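Local atomic coordinates of ribosome biogenesis GTPase A (Thermotoga maritima, PDB entry 3CNL), a protein that binds GTP and probably hydrolyses it while assisting a late step in assembly of the 50S ribosomal subunit. Residues 29-34 and 54-59; 110-115 and 152-157; 48-53 and 75-80; 167-172 and 186-191. One frame throughout, in Å; residues are numbered along the deposited sequence.

Interaction 1: residues 29-34 and 54-59. With GNP (phosphoaminophosphonic acid-guanylate ester), chain B.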
# COMPACT_ATOMS: atom_id res chain seq x y z
N ARG A 29 -0.82 -3.60 -3.91
CA ARG A 29 -0.41 -3.75 -2.52
C ARG A 29 0.91 -3.01 -2.33
O ARG A 29 1.58 -2.73 -3.31
CB ARG A 29 -0.20 -5.22 -2.20
CG ARG A 29 -1.42 -6.14 -2.46
CD ARG A 29 -1.22 -7.46 -1.75
NE ARG A 29 -2.23 -8.42 -2.14
CZ ARG A 29 -2.35 -9.65 -1.64
NH1 ARG A 29 -1.52 -10.08 -0.69
NH2 ARG A 29 -3.33 -10.44 -2.08
N ASP A 30 1.26 -2.71 -1.09
CA ASP A 30 2.57 -2.16 -0.74
C ASP A 30 3.45 -3.39 -0.45
O ASP A 30 3.06 -4.26 0.32
CB ASP A 30 2.44 -1.22 0.49
CG ASP A 30 3.72 -0.42 0.77
OD1 ASP A 30 4.80 -1.02 0.81
OD2 ASP A 30 3.65 0.82 0.97
N ALA A 31 4.61 -3.49 -1.11
CA ALA A 31 5.55 -4.59 -0.91
C ALA A 31 6.10 -4.66 0.51
O ALA A 31 6.60 -5.70 0.95
CB ALA A 31 6.72 -4.47 -1.90
N ARG A 32 6.04 -3.54 1.23
CA ARG A 32 6.56 -3.53 2.62
C ARG A 32 5.60 -4.22 3.60
O ARG A 32 5.99 -4.63 4.72
CB ARG A 32 6.82 -2.09 3.06
CG ARG A 32 7.85 -1.37 2.21
CD ARG A 32 7.95 0.13 2.54
NE ARG A 32 6.69 0.84 2.25
CZ ARG A 32 6.41 2.08 2.66
NH1 ARG A 32 7.32 2.76 3.37
NH2 ARG A 32 5.25 2.66 2.36
N ALA A 33 4.35 -4.35 3.18
CA ALA A 33 3.33 -4.97 4.03
C ALA A 33 2.30 -5.69 3.16
O ALA A 33 1.19 -5.21 3.04
CB ALA A 33 2.62 -3.88 4.90
N PRO A 34 2.69 -6.79 2.49
CA PRO A 34 1.75 -7.47 1.57
C PRO A 34 0.50 -8.09 2.15
O PRO A 34 -0.50 -8.17 1.42
CB PRO A 34 2.63 -8.53 0.87
CG PRO A 34 4.01 -8.01 1.05
CD PRO A 34 4.02 -7.41 2.42
N ASN A 54 3.79 -3.11 -4.96
CA ASN A 54 4.25 -1.81 -5.41
C ASN A 54 5.29 -1.19 -4.45
O ASN A 54 5.46 -1.69 -3.34
CB ASN A 54 3.03 -0.89 -5.54
CG ASN A 54 3.28 0.26 -6.44
OD1 ASN A 54 4.11 0.18 -7.32
ND2 ASN A 54 2.56 1.36 -6.24
N LYS A 55 5.93 -0.11 -4.88
CA LYS A 55 6.88 0.67 -4.05
C LYS A 55 8.12 -0.14 -3.62
O LYS A 55 8.67 0.10 -2.53
CB LYS A 55 6.19 1.31 -2.82
CG LYS A 55 4.95 2.19 -3.12
CD LYS A 55 4.44 2.94 -1.89
CE LYS A 55 3.16 3.71 -2.24
NZ LYS A 55 2.68 4.53 -1.09
N VAL A 56 8.59 -1.06 -4.47
CA VAL A 56 9.77 -1.90 -4.12
C VAL A 56 11.03 -1.06 -3.89
O VAL A 56 12.01 -1.49 -3.22
CB VAL A 56 10.04 -3.06 -5.15
CG1 VAL A 56 8.88 -4.06 -5.17
CG2 VAL A 56 10.37 -2.52 -6.55
N ASP A 57 10.99 0.16 -4.40
CA ASP A 57 12.12 1.08 -4.27
C ASP A 57 12.38 1.53 -2.82
O ASP A 57 13.53 1.86 -2.47
CB ASP A 57 11.95 2.27 -5.21
CG ASP A 57 10.74 3.09 -4.89
OD1 ASP A 57 9.66 2.51 -4.78
OD2 ASP A 57 10.86 4.32 -4.73
N ILE A 58 11.34 1.51 -1.98
CA ILE A 58 11.46 1.90 -0.57
C ILE A 58 11.24 0.70 0.38
O ILE A 58 11.15 0.88 1.61
CB ILE A 58 10.53 3.10 -0.21
CG1 ILE A 58 9.04 2.79 -0.52
CG2 ILE A 58 11.00 4.38 -0.94
CD1 ILE A 58 8.10 3.91 -0.16
N ALA A 59 11.21 -0.50 -0.20
CA ALA A 59 11.04 -1.75 0.55
C ALA A 59 12.38 -2.46 0.70
O ALA A 59 13.27 -2.29 -0.11
CB ALA A 59 10.07 -2.68 -0.18
PG GNP B . -5.53 6.68 -2.70
O1G GNP B . -6.44 5.57 -3.16
O2G GNP B . -5.40 6.72 -1.19
O3G GNP B . -6.00 7.99 -3.33
N3B GNP B . -4.02 6.67 -3.20
PB GNP B . -3.39 5.85 -4.39
O1B GNP B . -3.49 4.38 -4.11
O2B GNP B . -4.01 6.32 -5.66
O3A GNP B . -1.90 6.24 -4.37
PA GNP B . -1.15 7.37 -5.14
O1A GNP B . -0.78 6.94 -6.49
O2A GNP B . -1.83 8.67 -5.02
O5' GNP B . 0.20 7.46 -4.37
C5' GNP B . 0.27 7.70 -2.95
C4' GNP B . 1.67 8.20 -2.63
O4' GNP B . 2.68 7.18 -2.89
C3' GNP B . 2.15 9.41 -3.42
O3' GNP B . 2.95 10.21 -2.56
C2' GNP B . 3.01 8.78 -4.50
O2' GNP B . 3.96 9.71 -4.98
C1' GNP B . 3.70 7.65 -3.75
N9 GNP B . 4.08 6.50 -4.56
C8 GNP B . 3.28 5.86 -5.48
N7 GNP B . 3.87 4.83 -6.05
C5 GNP B . 5.16 4.82 -5.46
C6 GNP B . 6.27 3.95 -5.65
O6 GNP B . 6.37 2.98 -6.42
N1 GNP B . 7.36 4.30 -4.83
C2 GNP B . 7.38 5.36 -3.94
N2 GNP B . 8.51 5.55 -3.23
N3 GNP B . 6.35 6.17 -3.74
C4 GNP B . 5.28 5.84 -4.54
O HOH W 1 1.76 2.75 0.69
O HOH W 2 10.34 2.18 3.75
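OD2 of Asp30 lies against the methylene CD of Lys55, 3.6 Å away, and is held by two polar partners: NH2 of Arg32 at 2.8 Å, and a water that also bonds NZ of Lys55. The other oxygen, OD1, takes two donors from Arg32, its backbone N (2.8 Å) on the anti lone pair, which closes an Asx turn, and its NE (3.0 Å) from the syn side. The guanidinium thus meets the carboxylate side-on and nearly in its own plane, and the kink in the arginine chain at chi3 (-63°) is what folds it back onto Asp30. Ile58 CD1 sits 3.7 Å above the centre of one guanidinium face, while Arg32 CG packs on Ala59 CB. Val235 and Ala236 take further N-H groups of Arg32 through their carbonyls.

Beneath the side chains the two strand ends pair in parallel: Asn54 N donates to Arg29 O (2.8 Å), and Ala31 N to Asn54 O. From there Lys55 runs extended over one face of the guanine, its CG 3.4 Å from C6, and its NZ reaches the ribose O4' as well as the carbonyl of Asn109. Asp57 reads the base edge with both oxygens; N1 of the nucleotide gives OD1 a bond of 2.9 Å that is almost straight (170°). Asn54 to Asp57 thus form the NKxD element that selects guanine, and the Asp30 carboxylate, already paired with Arg32, would probably also help stabilise the lysine charge through the water.

Interaction 2: residues 110-115 and 152-157; sequences TGKSTI and PGILYK. With GNP (phosphoaminophosphonic acid-guanylate ester), chain B.
Contact between the two segments rests mainly on the aliphatic chain of Lys112, lying across the end of strand 147-154. Its CB meets CB of Pro152 at 3.7 Å, and farther out its CE nears CG1 of Ile154 (4.1 Å) and merely passes the polar Gly153 O (3.8 Å). No hydrogen bond links the segments directly. The lysine chain bends at both chi3 (-61°) and chi4 (-58°), which curls it round O1B and brings the ammonium between the beta and gamma phosphates.

The charged interactions follow from that curl. NZ donates to O1G of the nucleotide at 2.8 Å and to O1B at a very short distance whose exact value is doubtful; the carbonyl of Val107 is a further partner.

Backbone amides make the third group. O1B also accepts from Gly111 N and, at 3.0 Å and nearly straight (169°), from Lys112 N, so several donors converge on one phosphate oxygen. The amides of Ser113 and Thr114 continue the series to O2B and O1A. Since these N-H groups come from the N-cap Gly111 and the first turn of helix 112-120, the helix end probably adds to the positive field around the phosphates.

Hydroxyls complete the set: Ser113 OG gives O2B a bond of 2.8 Å, and Thr114 OG1 reaches O1A at 2.6 Å. Ile154 CG1 approaches the gamma phosphate from the other segment, 3.8 Å from O1G. Together these features mark the P-loop (Walker A, G1) of a GTPase, with its lysine packed on the Pro-Gly of the DxxG (G3) motif.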
# COMPACT_ATOMS: atom_id res chain seq x y z
N THR A 110 -1.64 3.02 -1.81
CA THR A 110 -0.69 1.98 -2.30
C THR A 110 -0.10 2.28 -3.67
O THR A 110 0.78 1.55 -4.12
CB THR A 110 -1.33 0.61 -2.38
OG1 THR A 110 -2.48 0.69 -3.25
CG2 THR A 110 -1.76 0.13 -0.99
N GLY A 111 -0.60 3.31 -4.35
CA GLY A 111 -0.01 3.76 -5.62
C GLY A 111 -0.90 3.61 -6.86
O GLY A 111 -0.38 3.61 -7.99
N LYS A 112 -2.21 3.53 -6.67
CA LYS A 112 -3.15 3.17 -7.74
C LYS A 112 -3.30 4.25 -8.81
O LYS A 112 -3.32 3.93 -10.01
CB LYS A 112 -4.51 2.80 -7.15
CG LYS A 112 -4.44 1.67 -6.11
CD LYS A 112 -5.80 1.35 -5.47
CE LYS A 112 -6.39 2.53 -4.73
NZ LYS A 112 -5.49 3.01 -3.66
N SER A 113 -3.38 5.51 -8.37
CA SER A 113 -3.50 6.65 -9.28
C SER A 113 -2.24 6.83 -10.12
O SER A 113 -2.30 7.10 -11.32
CB SER A 113 -3.78 7.93 -8.50
OG SER A 113 -5.03 7.82 -7.84
N THR A 114 -1.10 6.64 -9.46
CA THR A 114 0.20 6.68 -10.09
C THR A 114 0.34 5.61 -11.16
O THR A 114 0.81 5.89 -12.27
CB THR A 114 1.30 6.59 -9.00
OG1 THR A 114 1.14 7.68 -8.08
CG2 THR A 114 2.72 6.63 -9.62
N ILE A 115 -0.08 4.38 -10.86
CA ILE A 115 -0.08 3.29 -11.84
C ILE A 115 -0.97 3.58 -13.06
O ILE A 115 -0.55 3.38 -14.21
CB ILE A 115 -0.41 1.94 -11.16
CG1 ILE A 115 0.77 1.53 -10.26
CG2 ILE A 115 -0.73 0.83 -12.19
CD1 ILE A 115 0.51 0.34 -9.38
N PRO A 152 -9.49 3.91 -9.98
CA PRO A 152 -9.30 2.71 -9.18
C PRO A 152 -10.46 2.49 -8.21
O PRO A 152 -11.16 3.44 -7.86
CB PRO A 152 -8.01 3.01 -8.41
CG PRO A 152 -8.00 4.47 -8.26
CD PRO A 152 -8.69 5.04 -9.49
N GLY A 153 -10.65 1.25 -7.80
CA GLY A 153 -11.53 0.96 -6.68
C GLY A 153 -10.71 1.08 -5.41
O GLY A 153 -9.57 0.60 -5.33
N ILE A 154 -11.26 1.74 -4.40
CA ILE A 154 -10.54 1.92 -3.14
C ILE A 154 -11.19 1.02 -2.09
O ILE A 154 -12.39 1.11 -1.85
CB ILE A 154 -10.55 3.39 -2.70
CG1 ILE A 154 -9.95 4.28 -3.80
CG2 ILE A 154 -9.82 3.57 -1.36
CD1 ILE A 154 -10.22 5.76 -3.64
N LEU A 155 -10.39 0.15 -1.49
CA LEU A 155 -10.87 -0.78 -0.48
C LEU A 155 -10.61 -0.30 0.95
O LEU A 155 -9.46 -0.10 1.35
CB LEU A 155 -10.25 -2.16 -0.71
CG LEU A 155 -10.84 -3.41 -0.05
CD1 LEU A 155 -10.12 -3.80 1.23
CD2 LEU A 155 -12.37 -3.33 0.15
N TYR A 156 -11.68 -0.13 1.71
CA TYR A 156 -11.60 0.17 3.13
C TYR A 156 -11.96 -1.10 3.89
O TYR A 156 -13.08 -1.58 3.79
CB TYR A 156 -12.54 1.31 3.51
CG TYR A 156 -12.38 2.52 2.63
CD1 TYR A 156 -11.45 3.52 2.93
CD2 TYR A 156 -13.15 2.68 1.48
CE1 TYR A 156 -11.30 4.64 2.12
CE2 TYR A 156 -13.01 3.79 0.66
CZ TYR A 156 -12.08 4.76 0.98
OH TYR A 156 -11.95 5.86 0.15
N LYS A 157 -11.01 -1.65 4.63
CA LYS A 157 -11.26 -2.93 5.27
C LYS A 157 -11.37 -2.87 6.79
O LYS A 157 -11.03 -1.87 7.40
CB LYS A 157 -10.25 -3.99 4.80
CG LYS A 157 -8.85 -3.89 5.33
CD LYS A 157 -7.95 -4.74 4.44
CE LYS A 157 -6.80 -5.30 5.21
NZ LYS A 157 -5.92 -6.13 4.36
PG GNP B . -5.53 6.68 -2.70
O1G GNP B . -6.44 5.57 -3.16
O2G GNP B . -5.40 6.72 -1.19
O3G GNP B . -6.00 7.99 -3.33
N3B GNP B . -4.02 6.67 -3.20
PB GNP B . -3.39 5.85 -4.39
O1B GNP B . -3.49 4.38 -4.11
O2B GNP B . -4.01 6.32 -5.66
O3A GNP B . -1.90 6.24 -4.37
PA GNP B . -1.15 7.37 -5.14
O1A GNP B . -0.78 6.94 -6.49
O2A GNP B . -1.83 8.67 -5.02
O5' GNP B . 0.20 7.46 -4.37
C5' GNP B . 0.27 7.70 -2.95
C4' GNP B . 1.67 8.20 -2.63
O4' GNP B . 2.68 7.18 -2.89
C3' GNP B . 2.15 9.41 -3.42
O3' GNP B . 2.95 10.21 -2.56
C2' GNP B . 3.01 8.78 -4.50
O2' GNP B . 3.96 9.71 -4.98
C1' GNP B . 3.70 7.65 -3.75
N9 GNP B . 4.08 6.50 -4.56
C8 GNP B . 3.28 5.86 -5.48
N7 GNP B . 3.87 4.83 -6.05
C5 GNP B . 5.16 4.82 -5.46
C6 GNP B . 6.27 3.95 -5.65
O6 GNP B . 6.37 2.98 -6.42
N1 GNP B . 7.36 4.30 -4.83
C2 GNP B . 7.38 5.36 -3.94
N2 GNP B . 8.51 5.55 -3.23
N3 GNP B . 6.35 6.17 -3.74
C4 GNP B . 5.28 5.84 -4.54

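Interaction 3: residues 48-53 and 75-80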
# COMPACT_ATOMS: atom_id res chain seq x y z
N GLU A 48 -9.61 -12.75 -13.26
CA GLU A 48 -8.17 -12.98 -13.34
C GLU A 48 -7.49 -11.92 -12.47
O GLU A 48 -7.57 -10.73 -12.76
CB GLU A 48 -7.68 -12.91 -14.79
CG GLU A 48 -6.19 -13.12 -14.99
CD GLU A 48 -5.72 -14.51 -14.59
OE1 GLU A 48 -6.54 -15.44 -14.64
OE2 GLU A 48 -4.53 -14.67 -14.23
N THR A 49 -6.84 -12.36 -11.40
CA THR A 49 -6.25 -11.44 -10.43
C THR A 49 -4.72 -11.45 -10.51
O THR A 49 -4.11 -12.52 -10.54
CB THR A 49 -6.70 -11.77 -9.00
OG1 THR A 49 -8.13 -11.68 -8.91
CG2 THR A 49 -6.06 -10.84 -7.96
N ILE A 50 -4.15 -10.26 -10.58
CA ILE A 50 -2.70 -10.06 -10.51
C ILE A 50 -2.37 -9.34 -9.20
O ILE A 50 -2.92 -8.27 -8.92
CB ILE A 50 -2.21 -9.22 -11.70
CG1 ILE A 50 -2.71 -9.82 -13.03
CG2 ILE A 50 -0.67 -9.06 -11.69
CD1 ILE A 50 -2.36 -8.99 -14.24
N ILE A 51 -1.51 -9.93 -8.38
CA ILE A 51 -1.02 -9.24 -7.17
C ILE A 51 0.19 -8.42 -7.55
O ILE A 51 1.19 -8.96 -8.01
CB ILE A 51 -0.67 -10.23 -6.04
CG1 ILE A 51 -1.93 -10.98 -5.59
CG2 ILE A 51 0.05 -9.49 -4.85
CD1 ILE A 51 -1.67 -12.22 -4.74
N LEU A 52 0.08 -7.10 -7.40
CA LEU A 52 1.16 -6.21 -7.72
C LEU A 52 1.77 -5.70 -6.42
O LEU A 52 1.09 -5.09 -5.59
CB LEU A 52 0.62 -5.07 -8.60
CG LEU A 52 1.53 -4.02 -9.23
CD1 LEU A 52 0.77 -3.28 -10.32
CD2 LEU A 52 1.99 -3.02 -8.21
N LEU A 53 3.06 -5.97 -6.22
CA LEU A 53 3.74 -5.53 -5.01
C LEU A 53 4.43 -4.23 -5.33
O LEU A 53 5.50 -4.23 -5.93
CB LEU A 53 4.75 -6.58 -4.53
CG LEU A 53 4.13 -7.93 -4.15
CD1 LEU A 53 5.21 -8.85 -3.61
CD2 LEU A 53 2.93 -7.80 -3.16
N GLY A 75 0.63 -20.44 -5.80
CA GLY A 75 0.09 -20.53 -7.16
C GLY A 75 -0.50 -19.20 -7.61
O GLY A 75 -1.44 -19.16 -8.41
N LYS A 76 0.06 -18.10 -7.11
CA LYS A 76 -0.53 -16.80 -7.39
C LYS A 76 0.20 -16.01 -8.45
O LYS A 76 1.41 -16.15 -8.60
CB LYS A 76 -0.78 -16.02 -6.09
CG LYS A 76 -2.06 -16.53 -5.46
CD LYS A 76 -2.31 -16.09 -4.05
CE LYS A 76 -3.68 -16.61 -3.63
NZ LYS A 76 -4.08 -16.02 -2.33
N ARG A 77 -0.55 -15.24 -9.23
CA ARG A 77 0.05 -14.36 -10.22
C ARG A 77 0.52 -13.09 -9.49
O ARG A 77 -0.28 -12.34 -8.94
CB ARG A 77 -0.96 -14.06 -11.33
CG ARG A 77 -0.45 -13.20 -12.47
CD ARG A 77 -1.32 -13.36 -13.72
NE ARG A 77 -1.01 -12.38 -14.77
CZ ARG A 77 -1.76 -12.18 -15.85
NH1 ARG A 77 -2.87 -12.88 -16.02
NH2 ARG A 77 -1.42 -11.27 -16.76
N VAL A 78 1.83 -12.88 -9.47
CA VAL A 78 2.43 -11.81 -8.69
C VAL A 78 3.55 -11.14 -9.46
O VAL A 78 4.38 -11.82 -10.07
CB VAL A 78 2.96 -12.32 -7.30
CG1 VAL A 78 4.02 -13.43 -7.43
CG2 VAL A 78 3.48 -11.17 -6.43
N ILE A 79 3.54 -9.81 -9.45
CA ILE A 79 4.60 -9.00 -10.02
C ILE A 79 5.06 -7.98 -8.99
O ILE A 79 4.37 -7.76 -8.00
CB ILE A 79 4.16 -8.28 -11.30
CG1 ILE A 79 3.11 -7.20 -11.00
CG2 ILE A 79 3.69 -9.31 -12.37
CD1 ILE A 79 2.88 -6.22 -12.12
N THR A 80 6.21 -7.36 -9.22
CA THR A 80 6.66 -6.28 -8.34
C THR A 80 6.98 -5.11 -9.24
O THR A 80 7.36 -5.31 -10.39
CB THR A 80 7.95 -6.67 -7.60
OG1 THR A 80 8.94 -6.99 -8.57
CG2 THR A 80 7.72 -7.89 -6.68
O HOH W 3 -3.13 -13.83 -8.23
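Arg77 reaches across Ile50 toward Glu48, its guanidinium turned flat to the isoleucine, whose CD1 stands 3.3 Å above the plane, displaced toward the rim. Glu48 comes to the edge of the same group: OE2 accepts from NH1 at 3.0 Å in a salt bridge, yet the donor lies above the carboxylate plane and the two flat groups are 43° apart. A CG set anti to the backbone N (chi1 -177°) and an extended chain carry the arginine there, and its NH2 goes on to the carbonyl of Leu94.

Farther along, the aliphatic chains cross obliquely. On one face of the sheet Leu53 CG lies 4.0 Å from Val78 CG2, beside Ile51 and Thr80, with helix 61-73 covering Val78 and Thr80. On the other, Leu52 CG meets Ile79 CD1 at 3.9 Å, and helix 87-94 packs on Ile79.

The backbones make the parallel ladder between: Ile51 N to Arg77 O (2.8 Å), Ile79 N to Ile51 O (2.9 Å), Leu53 N to Ile79 O (2.8 Å). Strand 48-54, helix 61-73 and edge strand 78-80 form the beta-alpha-beta crossover characteristic of P-loop GTPase sheets.

Interaction 4: residues 167-172 and 186-191; sequences KLLLVG and ERAFEI
Ala188 and Leu170 bury the most surface here, closely followed by Ile191. The methyl of Ala188 enters between two leucines of helix 162-170: Leu169 CD2 touches its CB at 3.9 Å, and Leu170 CG comes within 4.1 Å. Leu170 then reaches over the backbone, its CD1 lying 3.7 Å from the carbonyl O of Ala188, and the same methyl meets CG2 of Ile191 at 3.7 Å.

Ile191 divides its branches. CG2, anti to the backbone N, serves Leu170, while CG1 lies anti to the carbonyl carbon (chi1 -63°) and sends CD1 to the methylenes of Lys167, 4.0 Å from CG. The two side chains meet at about a right angle there, the lysine running on to its salt bridge with Asp163.

These are two helices of the helical part of the chain that follows the GTPase sheet, packed through a small residue on one and leucines on the other. Phe232 of helix 224-236 leans on Leu169, Leu170 and Ala188 together, adding a third helix to the junction. Helix 162-170 stops directly after the contact in a Schellman motif, with Gly172 at positive phi.

Arg187 makes no direct contact with residues 167-172 but lies over CG1 of Ile191. Its NH1 binds Glu190 OE2 at 2.7 Å and its NH2 pairs with Asp163, the acid that also takes Lys167, so Asp163 probably helps offset both charges, with Glu190 sharing that of Arg187.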
# COMPACT_ATOMS: atom_id res chain seq x y z
N LYS A 167 0.36 -1.56 10.92
CA LYS A 167 0.97 -1.78 9.59
C LYS A 167 0.37 -0.88 8.50
O LYS A 167 1.10 -0.31 7.66
CB LYS A 167 0.88 -3.27 9.23
CG LYS A 167 1.95 -4.11 9.91
CD LYS A 167 1.56 -5.56 10.00
CE LYS A 167 2.75 -6.37 10.53
NZ LYS A 167 2.36 -7.78 10.82
N LEU A 168 -0.95 -0.74 8.53
CA LEU A 168 -1.62 0.23 7.65
C LEU A 168 -1.22 1.68 7.94
O LEU A 168 -1.17 2.51 7.03
CB LEU A 168 -3.13 0.08 7.70
CG LEU A 168 -3.73 -1.22 7.15
CD1 LEU A 168 -5.22 -1.27 7.46
CD2 LEU A 168 -3.49 -1.29 5.63
N LEU A 169 -0.96 2.00 9.21
CA LEU A 169 -0.38 3.30 9.53
C LEU A 169 1.00 3.51 8.90
O LEU A 169 1.31 4.58 8.36
CB LEU A 169 -0.28 3.47 11.07
CG LEU A 169 0.39 4.72 11.62
CD1 LEU A 169 -0.42 5.94 11.25
CD2 LEU A 169 0.49 4.60 13.16
N LEU A 170 1.83 2.49 9.01
CA LEU A 170 3.22 2.56 8.52
C LEU A 170 3.31 2.74 6.98
O LEU A 170 4.26 3.33 6.48
CB LEU A 170 3.99 1.29 8.96
CG LEU A 170 4.43 1.18 10.42
CD1 LEU A 170 4.82 -0.24 10.85
CD2 LEU A 170 5.57 2.12 10.72
N VAL A 171 2.34 2.21 6.24
CA VAL A 171 2.31 2.40 4.78
C VAL A 171 1.45 3.62 4.35
O VAL A 171 1.26 3.87 3.17
CB VAL A 171 1.89 1.11 4.03
CG1 VAL A 171 2.92 -0.01 4.26
CG2 VAL A 171 0.50 0.65 4.46
N GLY A 172 0.98 4.40 5.32
CA GLY A 172 0.18 5.62 5.05
C GLY A 172 -1.24 5.39 4.57
O GLY A 172 -1.91 6.31 4.08
N GLU A 186 2.39 2.70 19.47
CA GLU A 186 3.48 1.92 20.05
C GLU A 186 3.83 0.67 19.23
O GLU A 186 5.02 0.40 18.98
CB GLU A 186 3.16 1.58 21.50
CG GLU A 186 3.09 2.83 22.37
CD GLU A 186 2.61 2.58 23.78
OE1 GLU A 186 2.92 3.43 24.64
OE2 GLU A 186 1.90 1.59 24.05
N ARG A 187 2.81 -0.09 18.80
CA ARG A 187 2.98 -1.26 17.93
C ARG A 187 3.70 -0.89 16.63
O ARG A 187 4.64 -1.56 16.21
CB ARG A 187 1.60 -1.81 17.53
CG ARG A 187 1.42 -3.32 17.48
CD ARG A 187 2.13 -4.11 16.42
NE ARG A 187 3.31 -4.76 16.97
CZ ARG A 187 4.02 -5.75 16.43
NH1 ARG A 187 5.10 -6.18 17.06
NH2 ARG A 187 3.68 -6.31 15.27
N ALA A 188 3.21 0.15 15.98
CA ALA A 188 3.83 0.64 14.74
C ALA A 188 5.29 1.02 14.96
O ALA A 188 6.14 0.69 14.14
CB ALA A 188 3.06 1.84 14.20
N PHE A 189 5.57 1.73 16.04
CA PHE A 189 6.97 2.08 16.35
C PHE A 189 7.80 0.80 16.60
O PHE A 189 8.90 0.67 16.09
CB PHE A 189 7.07 3.06 17.54
CG PHE A 189 8.49 3.44 17.87
CD1 PHE A 189 9.23 4.22 16.99
CD2 PHE A 189 9.10 2.98 19.03
CE1 PHE A 189 10.57 4.56 17.28
CE2 PHE A 189 10.42 3.31 19.33
CZ PHE A 189 11.15 4.10 18.45
N GLU A 190 7.25 -0.14 17.36
CA GLU A 190 7.93 -1.43 17.61
C GLU A 190 8.31 -2.14 16.29
O GLU A 190 9.44 -2.60 16.12
CB GLU A 190 7.03 -2.33 18.47
CG GLU A 190 7.62 -3.68 18.82
CD GLU A 190 6.72 -4.45 19.78
OE1 GLU A 190 7.12 -4.62 20.95
OE2 GLU A 190 5.59 -4.84 19.39
N ILE A 191 7.36 -2.20 15.37
CA ILE A 191 7.59 -2.81 14.06
C ILE A 191 8.68 -2.06 13.31
O ILE A 191 9.62 -2.68 12.79
CB ILE A 191 6.30 -2.88 13.20
CG1 ILE A 191 5.26 -3.77 13.86
CG2 ILE A 191 6.60 -3.38 11.76
CD1 ILE A 191 3.85 -3.53 13.33

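How the interactions relate
Interactions 1, 2 and 3 all reach the same mixed sheet, their centres 13 to 15 Å apart, and they touch one another; interaction 4 lies among the helices beyond it, about 24 Å from interaction 3, centre to centre. Along the chain the segments of 1 and 3 alternate, residues 48-53 running straight on into 54-59, then come 2 and finally 4. The guanine-reading loop of interaction 1 therefore precedes the P-loop of interaction 2, the circularly permuted order of this GTPase family, yet Asn54 ND2 and Thr110 O join them beside the one nucleotide. Val171, after helix 162-170, packs on Asp30 and Arg32, bringing the helical part against the nucleotide-binding part.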